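Local coordinates for protein nicotinate phosphoribosyltransferase (Porphyromonas gingivalis, PDB 2IM5) that probably catalyses the ATP-assisted joining of nicotinate to the phosphoribosyl group of 5-phosphoribosyl 1-diphosphate, giving nicotinate ribonucleotide for NAD synthesis, at residues A[309-312]-A[313-317]; A[141-144]-A[145-149]. All coordinates share one frame; numbering follows the deposited sequence.

Interaction 1: A[309-312]-A[313-317]; sequences TPQR and AIEIQ
Arg312 and Glu315 meet along the outer side of the first turns of helix 310-320, the helix of a beta-alpha-beta unit that links strands 301-304 and 325-330 in the barrel-like alpha/beta domain of the NAPRTase family. Their salt bridge is loose: NH1 of Arg312 lies 3.6 Å from OE1 of Glu315, the guanidinium and carboxylate planes are inclined 61° to each other, and no N-H points at the oxygen, so the attraction is one of charge alone. The arginine leaves the helix with CG anti to the backbone N (chi1 -179°); the bend at chi2 puts its CD 3.8 Å from OE1 of Glu315, and a further bend at chi3 turns the guanidinium toward that oxygen. The other carboxylate oxygen, OE2 of Glu315, sits 3.5 Å from CG of Gln311, whose amide plane is nearly coplanar with the carboxylate. Long polar chains suit this strip, where Gln311 and Arg312 are exposed and their polar ends can meet water.

The buried flanks are apolar: Ala313 and Ile316 face the sheet at Phe328, Pro310 and Ile314 face helix 141-157 at Leu154. The small Ala313 is consistent with a close approach to Phe328. Four i-to-i+4 backbone bonds, from Ala313 through Ile316, build these first turns. Proline suits the first turn, where its missing N-H costs no helical bond. Ahead of it Thr309 is the N-cap, and its OG1 accepts the N-H of Arg312 at 3.0 Å with an N-H...O angle of 159°.

Interaction 2: A[141-144]-A[145-149]; sequences WKQV and EEVTR
From Trp141 to Thr148 the chain makes the opening turns of helix 141-157, with successive i-to-i+4 bonds such as Val147 N to Gln143 O at 2.8 Å. Val144 O receives two donors from one residue: the backbone N of Thr148 at 3.1 Å and its hydroxyl OG1 at 2.6 Å, which arrive from opposite faces of the carbonyl plane. The threonine hydroxyl can fold back in this way because OG1 stands beside the backbone N (chi1 -55°), leaving the methyl CG2 beside the carbonyl carbon. A buried threonine is therefore well suited here: its hydroxyl is paid for within its own helix, and its side chain packs on Ile182 and Leu183 of helix 173-186. Val144 lies alongside it, pointing the same way, with CG1 4.0 Å from Thr148 OG1; a compact branched apolar chain suits this buried spot, where it also touches Val338.

On another side of the helix Gln143 and Val147 touch through carbon, CG to CG1, at 3.6 Å. The glutamine chain runs out extended, and its NE2 makes a weak hydrogen bond to Asp337 O, while Val147 also touches Asp337. Lys142 and Glu146 lie side by side. OE2 of Glu146 lies against the aliphatic stem of Lys142, 3.1 Å from its CG, whereas NZ of Lys142 runs on to 4.6 Å from that OE2. Glu145 bends at chi2, and its carboxylate forms a salt bridge with Arg178 of helix 173-186.

The chemistry implies an unequal division of labour: Glu145 ties this helix to its neighbour by an ion pair, whereas exposed Lys142 and Glu146 suit the outer face, where a gap beyond salt-bridge range probably leaves only weak attraction.

Interaction 2 comes first along the chain, at the start of helix 141-157; interaction 1 follows much later, at the start of helix 310-320. Their centres are 20 Å apart and their nearest atoms about 7 Å, so they do not touch, yet the two helices do: farther along helix 141-157, Lys151, Leu154 and Met155 meet Pro310. Helix 310-320 lies on the parallel sheet through strand 325-330, while helix 141-157 also packs against helix 173-186. The start of helix 310-320 is thus placed against the second half of helix 141-157, whose own start lies farther out, both contacts being on the same side of the chain's centre.

Interaction 1: A[309-312]-A[313-317]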
ATOM      1  N   THR A 309     -11.280  10.195   5.789  1.00 28.44           N
ATOM      2  CA  THR A 309     -12.710  10.213   5.512  1.00 27.69           C
ATOM      3  C   THR A 309     -12.816  11.429   4.599  1.00 28.36           C
ATOM      4  O   THR A 309     -11.952  12.308   4.634  1.00 27.03           O
ATOM      5  CB  THR A 309     -13.563  10.473   6.773  1.00 27.77           C
ATOM      6  OG1 THR A 309     -13.312  11.796   7.261  1.00 25.73           O
ATOM      7  CG2 THR A 309     -13.246   9.455   7.852  1.00 26.92           C
ATOM      8  N   PRO A 310     -13.850  11.488   3.755  1.00 29.44           N
ATOM      9  CA  PRO A 310     -13.969  12.649   2.872  1.00 29.80           C
ATOM     10  C   PRO A 310     -13.900  13.968   3.644  1.00 29.99           C
ATOM     11  O   PRO A 310     -13.217  14.907   3.232  1.00 28.91           O
ATOM     12  CB  PRO A 310     -15.319  12.422   2.203  1.00 30.93           C
ATOM     13  CG  PRO A 310     -15.360  10.923   2.079  1.00 30.37           C
ATOM     14  CD  PRO A 310     -14.872  10.472   3.438  1.00 29.50           C
ATOM     15  N   GLN A 311     -14.589  14.027   4.776  1.00 30.54           N
ATOM     16  CA  GLN A 311     -14.601  15.239   5.581  1.00 32.13           C
ATOM     17  C   GLN A 311     -13.224  15.602   6.118  1.00 31.94           C
ATOM     18  O   GLN A 311     -12.845  16.769   6.126  1.00 31.83           O
ATOM     19  CB  GLN A 311     -15.587  15.097   6.742  1.00 34.63           C
ATOM     20  CG  GLN A 311     -15.750  16.372   7.564  1.00 38.27           C
ATOM     21  CD  GLN A 311     -16.032  17.603   6.701  1.00 40.30           C
ATOM     22  OE1 GLN A 311     -16.934  17.594   5.852  1.00 42.10           O
ATOM     23  NE2 GLN A 311     -15.262  18.669   6.920  1.00 40.77           N
ATOM     24  N   ARG A 312     -12.474  14.607   6.578  1.00 31.83           N
ATOM     25  CA  ARG A 312     -11.138  14.864   7.089  1.00 32.69           C
ATOM     26  C   ARG A 312     -10.234  15.365   5.958  1.00 30.94           C
ATOM     27  O   ARG A 312      -9.345  16.191   6.179  1.00 31.69           O
ATOM     28  CB  ARG A 312     -10.546  13.593   7.699  1.00 36.27           C
ATOM     29  CG  ARG A 312      -9.159  13.793   8.276  1.00 43.40           C
ATOM     30  CD  ARG A 312      -9.199  14.543   9.597  1.00 49.30           C
ATOM     31  NE  ARG A 312      -9.775  13.722  10.664  1.00 55.41           N
ATOM     32  CZ  ARG A 312      -9.872  14.099  11.940  1.00 58.68           C
ATOM     33  NH1 ARG A 312      -9.433  15.295  12.327  1.00 59.69           N
ATOM     34  NH2 ARG A 312     -10.405  13.274  12.837  1.00 59.44           N
ATOM     35  N   ALA A 313     -10.461  14.861   4.750  1.00 28.55           N
ATOM     36  CA  ALA A 313      -9.671  15.278   3.598  1.00 27.82           C
ATOM     37  C   ALA A 313      -9.909  16.766   3.339  1.00 26.62           C
ATOM     38  O   ALA A 313      -8.974  17.522   3.049  1.00 23.11           O
ATOM     39  CB  ALA A 313     -10.057  14.460   2.367  1.00 27.46           C
ATOM     40  N   ILE A 314     -11.167  17.180   3.455  1.00 27.16           N
ATOM     41  CA  ILE A 314     -11.533  18.576   3.242  1.00 29.38           C
ATOM     42  C   ILE A 314     -10.845  19.477   4.271  1.00 29.95           C
ATOM     43  O   ILE A 314     -10.406  20.577   3.944  1.00 29.53           O
ATOM     44  CB  ILE A 314     -13.072  18.755   3.312  1.00 30.42           C
ATOM     45  CG1 ILE A 314     -13.718  18.077   2.099  1.00 30.92           C
ATOM     46  CG2 ILE A 314     -13.436  20.242   3.347  1.00 31.37           C
ATOM     47  CD1 ILE A 314     -15.223  17.995   2.161  1.00 30.86           C
ATOM     48  N   GLU A 315     -10.743  19.004   5.509  1.00 31.11           N
ATOM     49  CA  GLU A 315     -10.088  19.771   6.567  1.00 32.30           C
ATOM     50  C   GLU A 315      -8.597  19.947   6.270  1.00 32.22           C
ATOM     51  O   GLU A 315      -8.061  21.049   6.387  1.00 31.92           O
ATOM     52  CB  GLU A 315     -10.262  19.068   7.916  1.00 35.16           C
ATOM     53  CG  GLU A 315     -11.672  19.113   8.476  1.00 40.25           C
ATOM     54  CD  GLU A 315     -11.912  18.041   9.528  1.00 43.81           C
ATOM     55  OE1 GLU A 315     -11.001  17.798  10.350  1.00 46.08           O
ATOM     56  OE2 GLU A 315     -13.014  17.444   9.539  1.00 47.20           O
ATOM     57  N   ILE A 316      -7.927  18.860   5.889  1.00 31.73           N
ATOM     58  CA  ILE A 316      -6.503  18.921   5.565  1.00 30.47           C
ATOM     59  C   ILE A 316      -6.301  19.843   4.368  1.00 29.96           C
ATOM     60  O   ILE A 316      -5.322  20.582   4.289  1.00 30.04           O
ATOM     61  CB  ILE A 316      -5.946  17.516   5.215  1.00 31.23           C
ATOM     62  CG1 ILE A 316      -5.992  16.617   6.454  1.00 31.90           C
ATOM     63  CG2 ILE A 316      -4.509  17.628   4.700  1.00 30.95           C
ATOM     64  CD1 ILE A 316      -5.588  15.171   6.188  1.00 33.13           C
ATOM     65  N   GLN A 317      -7.247  19.791   3.441  1.00 29.93           N
ATOM     66  CA  GLN A 317      -7.208  20.607   2.242  1.00 31.36           C
ATOM     67  C   GLN A 317      -7.124  22.093   2.629  1.00 31.86           C
ATOM     68  O   GLN A 317      -6.409  22.867   1.996  1.00 31.80           O
ATOM     69  CB  GLN A 317      -8.456  20.297   1.404  1.00 31.02           C
ATOM     70  CG  GLN A 317      -8.506  20.915   0.021  1.00 33.32           C
ATOM     71  CD  GLN A 317      -9.600  20.294  -0.834  1.00 34.60           C
ATOM     72  OE1 GLN A 317     -10.591  19.768  -0.313  1.00 36.23           O
ATOM     73  NE2 GLN A 317      -9.433  20.356  -2.149  1.00 34.66           N
TER

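Interaction 2: A[141-144]-A[145-149]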
ATOM      1  N   TRP A 141     -26.760  -2.801   0.833  1.00 31.91           N
ATOM      2  CA  TRP A 141     -26.574  -2.160  -0.454  1.00 33.12           C
ATOM      3  C   TRP A 141     -27.229  -0.798  -0.591  1.00 33.68           C
ATOM      4  O   TRP A 141     -26.721   0.064  -1.301  1.00 34.36           O
ATOM      5  CB  TRP A 141     -27.039  -3.099  -1.559  1.00 31.86           C
ATOM      6  CG  TRP A 141     -26.107  -4.241  -1.721  1.00 31.93           C
ATOM      7  CD1 TRP A 141     -26.326  -5.544  -1.366  1.00 31.75           C
ATOM      8  CD2 TRP A 141     -24.779  -4.187  -2.254  1.00 32.44           C
ATOM      9  NE1 TRP A 141     -25.215  -6.306  -1.648  1.00 31.44           N
ATOM     10  CE2 TRP A 141     -24.249  -5.499  -2.193  1.00 32.42           C
ATOM     11  CE3 TRP A 141     -23.983  -3.156  -2.777  1.00 32.85           C
ATOM     12  CZ2 TRP A 141     -22.957  -5.808  -2.636  1.00 32.18           C
ATOM     13  CZ3 TRP A 141     -22.696  -3.462  -3.219  1.00 32.15           C
ATOM     14  CH2 TRP A 141     -22.198  -4.781  -3.144  1.00 33.00           C
ATOM     15  N   LYS A 142     -28.345  -0.595   0.099  1.00 34.69           N
ATOM     16  CA  LYS A 142     -29.030   0.684   0.030  1.00 35.70           C
ATOM     17  C   LYS A 142     -28.106   1.751   0.592  1.00 35.14           C
ATOM     18  O   LYS A 142     -27.976   2.837   0.030  1.00 35.68           O
ATOM     19  CB  LYS A 142     -30.332   0.647   0.832  1.00 37.76           C
ATOM     20  CG  LYS A 142     -31.106   1.958   0.792  1.00 41.67           C
ATOM     21  CD  LYS A 142     -32.498   1.808   1.390  1.00 42.99           C
ATOM     22  CE  LYS A 142     -33.309   3.080   1.205  1.00 45.71           C
ATOM     23  NZ  LYS A 142     -34.732   2.898   1.625  1.00 48.57           N
ATOM     24  N   GLN A 143     -27.461   1.437   1.709  1.00 34.73           N
ATOM     25  CA  GLN A 143     -26.542   2.383   2.318  1.00 35.96           C
ATOM     26  C   GLN A 143     -25.289   2.567   1.465  1.00 34.70           C
ATOM     27  O   GLN A 143     -24.788   3.684   1.318  1.00 35.45           O
ATOM     28  CB  GLN A 143     -26.122   1.931   3.711  1.00 37.46           C
ATOM     29  CG  GLN A 143     -25.188   2.938   4.356  1.00 41.44           C
ATOM     30  CD  GLN A 143     -24.675   2.500   5.701  1.00 44.04           C
ATOM     31  OE1 GLN A 143     -25.454   2.153   6.590  1.00 46.09           O
ATOM     32  NE2 GLN A 143     -23.353   2.522   5.870  1.00 42.96           N
ATOM     33  N   VAL A 144     -24.772   1.471   0.923  1.00 33.67           N
ATOM     34  CA  VAL A 144     -23.590   1.546   0.074  1.00 32.54           C
ATOM     35  C   VAL A 144     -23.881   2.521  -1.069  1.00 33.34           C
ATOM     36  O   VAL A 144     -23.119   3.454  -1.305  1.00 34.11           O
ATOM     37  CB  VAL A 144     -23.228   0.162  -0.517  1.00 30.30           C
ATOM     38  CG1 VAL A 144     -22.086   0.299  -1.503  1.00 28.11           C
ATOM     39  CG2 VAL A 144     -22.839  -0.799   0.602  1.00 29.65           C
ATOM     40  N   GLU A 145     -24.994   2.304  -1.765  1.00 34.01           N
ATOM     41  CA  GLU A 145     -25.390   3.166  -2.875  1.00 35.27           C
ATOM     42  C   GLU A 145     -25.450   4.629  -2.441  1.00 34.27           C
ATOM     43  O   GLU A 145     -24.828   5.500  -3.053  1.00 33.43           O
ATOM     44  CB  GLU A 145     -26.769   2.755  -3.402  1.00 37.41           C
ATOM     45  CG  GLU A 145     -26.835   1.402  -4.099  1.00 42.06           C
ATOM     46  CD  GLU A 145     -26.151   1.405  -5.453  1.00 46.51           C
ATOM     47  OE1 GLU A 145     -26.302   2.402  -6.193  1.00 49.07           O
ATOM     48  OE2 GLU A 145     -25.473   0.407  -5.786  1.00 48.26           O
ATOM     49  N   GLU A 146     -26.199   4.880  -1.368  1.00 34.39           N
ATOM     50  CA  GLU A 146     -26.401   6.227  -0.837  1.00 34.00           C
ATOM     51  C   GLU A 146     -25.197   6.980  -0.278  1.00 32.94           C
ATOM     52  O   GLU A 146     -24.937   8.117  -0.680  1.00 33.13           O
ATOM     53  CB  GLU A 146     -27.511   6.203   0.217  1.00 35.17           C
ATOM     54  CG  GLU A 146     -28.908   6.096  -0.385  1.00 40.89           C
ATOM     55  CD  GLU A 146     -29.998   5.926   0.668  1.00 43.70           C
ATOM     56  OE1 GLU A 146     -29.981   6.661   1.686  1.00 45.22           O
ATOM     57  OE2 GLU A 146     -30.878   5.057   0.466  1.00 45.46           O
ATOM     58  N   VAL A 147     -24.469   6.379   0.654  1.00 31.07           N
ATOM     59  CA  VAL A 147     -23.317   7.071   1.230  1.00 30.54           C
ATOM     60  C   VAL A 147     -22.178   7.276   0.230  1.00 28.57           C
ATOM     61  O   VAL A 147     -21.473   8.279   0.290  1.00 27.99           O
ATOM     62  CB  VAL A 147     -22.753   6.327   2.471  1.00 30.75           C
ATOM     63  CG1 VAL A 147     -23.839   6.178   3.521  1.00 32.45           C
ATOM     64  CG2 VAL A 147     -22.204   4.965   2.065  1.00 31.50           C
ATOM     65  N   THR A 148     -21.998   6.330  -0.685  1.00 26.97           N
ATOM     66  CA  THR A 148     -20.935   6.448  -1.671  1.00 25.76           C
ATOM     67  C   THR A 148     -21.247   7.617  -2.602  1.00 26.74           C
ATOM     68  O   THR A 148     -20.363   8.404  -2.958  1.00 24.41           O
ATOM     69  CB  THR A 148     -20.781   5.147  -2.488  1.00 24.73           C
ATOM     70  OG1 THR A 148     -20.592   4.042  -1.591  1.00 22.77           O
ATOM     71  CG2 THR A 148     -19.578   5.244  -3.418  1.00 24.15           C
ATOM     72  N   ARG A 149     -22.512   7.740  -2.989  1.00 28.51           N
ATOM     73  CA  ARG A 149     -22.902   8.838  -3.856  1.00 31.29           C
ATOM     74  C   ARG A 149     -22.653  10.161  -3.134  1.00 30.75           C
ATOM     75  O   ARG A 149     -22.100  11.097  -3.711  1.00 30.93           O
ATOM     76  CB  ARG A 149     -24.377   8.733  -4.249  1.00 34.04           C
ATOM     77  CG  ARG A 149     -24.849   9.960  -5.007  1.00 42.12           C
ATOM     78  CD  ARG A 149     -26.281   9.846  -5.509  1.00 48.14           C
ATOM     79  NE  ARG A 149     -26.693  11.081  -6.181  1.00 51.89           N
ATOM     80  CZ  ARG A 149     -27.871  11.269  -6.770  1.00 52.89           C
ATOM     81  NH1 ARG A 149     -28.783  10.299  -6.782  1.00 53.68           N
ATOM     82  NH2 ARG A 149     -28.137  12.432  -7.349  1.00 52.38           N
TER